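Local coordinates for alpha-14 giardin (Giardia lamblia, PDB 3CHJ), which binds calcium ions and may act as a calcium-regulated structural element linking the phospholipid bilayer to the underlying axoneme, at residues A[21-26]-A[30-35]. Numbering follows the deposited sequence.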
loop_
_atom_site.group_PDB
_atom_site.type_symbol
_atom_site.label_atom_id
_atom_site.label_comp_id
_atom_site.label_asym_id
_atom_site.label_seq_id
_atom_site.Cartn_x
_atom_site.Cartn_y
_atom_site.Cartn_z
ATOM N N GLU A 21 -29.567 2.054 -4.521
ATOM C CA GLU A 21 -30.273 0.899 -3.979
ATOM C C GLU A 21 -29.443 0.127 -2.956
ATOM O O GLU A 21 -29.966 -0.377 -1.963
ATOM C CB GLU A 21 -30.764 0.009 -5.114
ATOM C CG GLU A 21 -31.877 0.699 -5.931
ATOM C CD GLU A 21 -32.416 -0.141 -7.069
ATOM O OE1 GLU A 21 -32.083 -1.347 -7.155
ATOM O OE2 GLU A 21 -33.195 0.405 -7.886
ATOM N N ALA A 22 -28.135 0.069 -3.187
ATOM C CA ALA A 22 -27.229 -0.619 -2.278
ATOM C C ALA A 22 -27.237 -0.032 -0.875
ATOM O O ALA A 22 -27.034 -0.746 0.098
ATOM C CB ALA A 22 -25.801 -0.614 -2.852
ATOM N N CYS A 23 -27.461 1.278 -0.785
ATOM C CA CYS A 23 -27.447 1.983 0.494
ATOM C C CYS A 23 -28.812 2.011 1.181
ATOM O O CYS A 23 -28.907 2.316 2.379
ATOM C CB CYS A 23 -26.981 3.410 0.270
ATOM S SG CYS A 23 -25.232 3.519 -0.212
ATOM N N GLN A 24 -29.845 1.696 0.410
ATOM C CA GLN A 24 -31.243 1.718 0.878
ATOM C C GLN A 24 -31.731 0.332 1.313
ATOM O O GLN A 24 -32.786 0.192 1.965
ATOM C CB GLN A 24 -32.146 2.270 -0.229
ATOM C CG GLN A 24 -32.014 3.788 -0.450
ATOM C CD GLN A 24 -32.830 4.304 -1.631
ATOM O OE1 GLN A 24 -33.275 3.537 -2.489
ATOM N NE2 GLN A 24 -33.002 5.618 -1.693
ATOM N N ASP A 25 -30.969 -0.690 0.939
ATOM C CA ASP A 25 -31.270 -2.073 1.305
ATOM C C ASP A 25 -30.002 -2.755 1.811
ATOM O O ASP A 25 -29.094 -3.068 1.024
ATOM C CB ASP A 25 -31.873 -2.822 0.103
ATOM C CG ASP A 25 -32.245 -4.267 0.420
ATOM O OD1 ASP A 25 -32.027 -4.727 1.561
ATOM O OD2 ASP A 25 -32.751 -4.956 -0.493
ATOM N N GLU A 26 -29.960 -2.979 3.123
ATOM C CA GLU A 26 -28.804 -3.558 3.824
ATOM C C GLU A 26 -28.273 -4.846 3.176
ATOM O O GLU A 26 -27.063 -5.087 3.156
ATOM C CB GLU A 26 -29.158 -3.777 5.300
ATOM C CG GLU A 26 -28.084 -4.406 6.160
ATOM C CD GLU A 26 -27.131 -3.386 6.750
ATOM O OE1 GLU A 26 -26.278 -2.844 5.997
ATOM O OE2 GLU A 26 -27.227 -3.135 7.978
ATOM N N LEU A 30 -23.097 -4.922 -0.444
ATOM C CA LEU A 30 -21.879 -5.353 -1.147
ATOM C C LEU A 30 -21.891 -5.039 -2.643
ATOM O O LEU A 30 -20.863 -5.172 -3.326
ATOM C CB LEU A 30 -21.553 -6.823 -0.875
ATOM C CG LEU A 30 -21.127 -7.140 0.558
ATOM C CD1 LEU A 30 -21.066 -8.656 0.750
ATOM C CD2 LEU A 30 -19.783 -6.476 0.981
ATOM N N ASP A 31 -23.034 -4.589 -3.169
ATOM C CA ASP A 31 -23.044 -4.094 -4.531
ATOM C C ASP A 31 -22.048 -2.952 -4.714
ATOM O O ASP A 31 -21.511 -2.763 -5.800
ATOM C CB ASP A 31 -24.445 -3.646 -4.961
ATOM C CG ASP A 31 -25.398 -4.820 -5.185
ATOM O OD1 ASP A 31 -24.948 -5.984 -5.245
ATOM O OD2 ASP A 31 -26.614 -4.564 -5.304
ATOM N N LEU A 32 -21.829 -2.173 -3.657
ATOM C CA LEU A 32 -20.843 -1.101 -3.729
ATOM C C LEU A 32 -19.460 -1.652 -4.028
ATOM O O LEU A 32 -18.678 -0.995 -4.714
ATOM C CB LEU A 32 -20.794 -0.290 -2.427
ATOM C CG LEU A 32 -22.118 0.387 -2.024
ATOM C CD1 LEU A 32 -21.980 1.017 -0.657
ATOM C CD2 LEU A 32 -22.528 1.420 -3.070
ATOM N N ILE A 33 -19.174 -2.835 -3.482
ATOM C CA ILE A 33 -17.880 -3.497 -3.656
ATOM C C ILE A 33 -17.808 -4.213 -5.001
ATOM O O ILE A 33 -16.784 -4.147 -5.694
ATOM C CB ILE A 33 -17.601 -4.475 -2.500
ATOM C CG1 ILE A 33 -17.600 -3.749 -1.147
ATOM C CG2 ILE A 33 -16.298 -5.217 -2.731
ATOM C CD1 ILE A 33 -16.590 -2.578 -1.009
ATOM N N GLU A 34 -18.907 -4.869 -5.393
ATOM C CA GLU A 34 -18.992 -5.450 -6.735
ATOM C C GLU A 34 -18.748 -4.407 -7.825
ATOM O O GLU A 34 -17.995 -4.644 -8.786
ATOM C CB GLU A 34 -20.316 -6.206 -6.925
ATOM C CG GLU A 34 -20.453 -7.429 -6.000
ATOM C CD GLU A 34 -19.515 -8.608 -6.351
ATOM O OE1 GLU A 34 -19.809 -9.740 -5.897
ATOM O OE2 GLU A 34 -18.486 -8.425 -7.044
ATOM N N ILE A 35 -19.336 -3.224 -7.659
ATOM C CA ILE A 35 -19.133 -2.146 -8.606
ATOM C C ILE A 35 -17.625 -1.775 -8.664
ATOM O O ILE A 35 -17.044 -1.628 -9.734
ATOM C CB ILE A 35 -20.038 -0.940 -8.249
ATOM C CG1 ILE A 35 -21.508 -1.270 -8.563
ATOM C CG2 ILE A 35 -19.652 0.289 -9.012
ATOM C CD1 ILE A 35 -22.520 -0.295 -7.909
#
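Ala22 and Cys23 meet Asp31 and Leu32 in a small, largely apolar helix-helix contact, where helix 12-24 ends and the chain turns through a short loop into helix 31-38 of this all-helical annexin. Ala22 lies at the centre. Its CB is directed at the second helix and sits 3.9 Å from Asp31 CB, while Leu32 reaches the same methyl with CD2, also at 3.9 Å. No hydrogen bond crosses between 21-26 and 30-35, so the join rests on van der Waals packing, and with the Ala22 methyl and Asp31 CB meeting between them, Ala22 CA and Asp31 CA lie 5.9 Å apart. Leu32 straddles the two residues of the first helix: with CG anti to its carbonyl carbon (chi1 -59°), the branch is swung back toward helix 12-24, and CD1 comes alongside Cys23 SG at 4.1 Å as CD2 and CG rest against the Ala22 methyl. The loop is tied back to the helix end by Arg29, whose NH1 hydrogen-bonds to Ala22 O. Around the contact, Leu32 also touches Val19 one turn earlier on helix 12-24, Cys23 packs on Phe62 and Leu63 of helix 59-64, and Ile33 leans on helix 301-310.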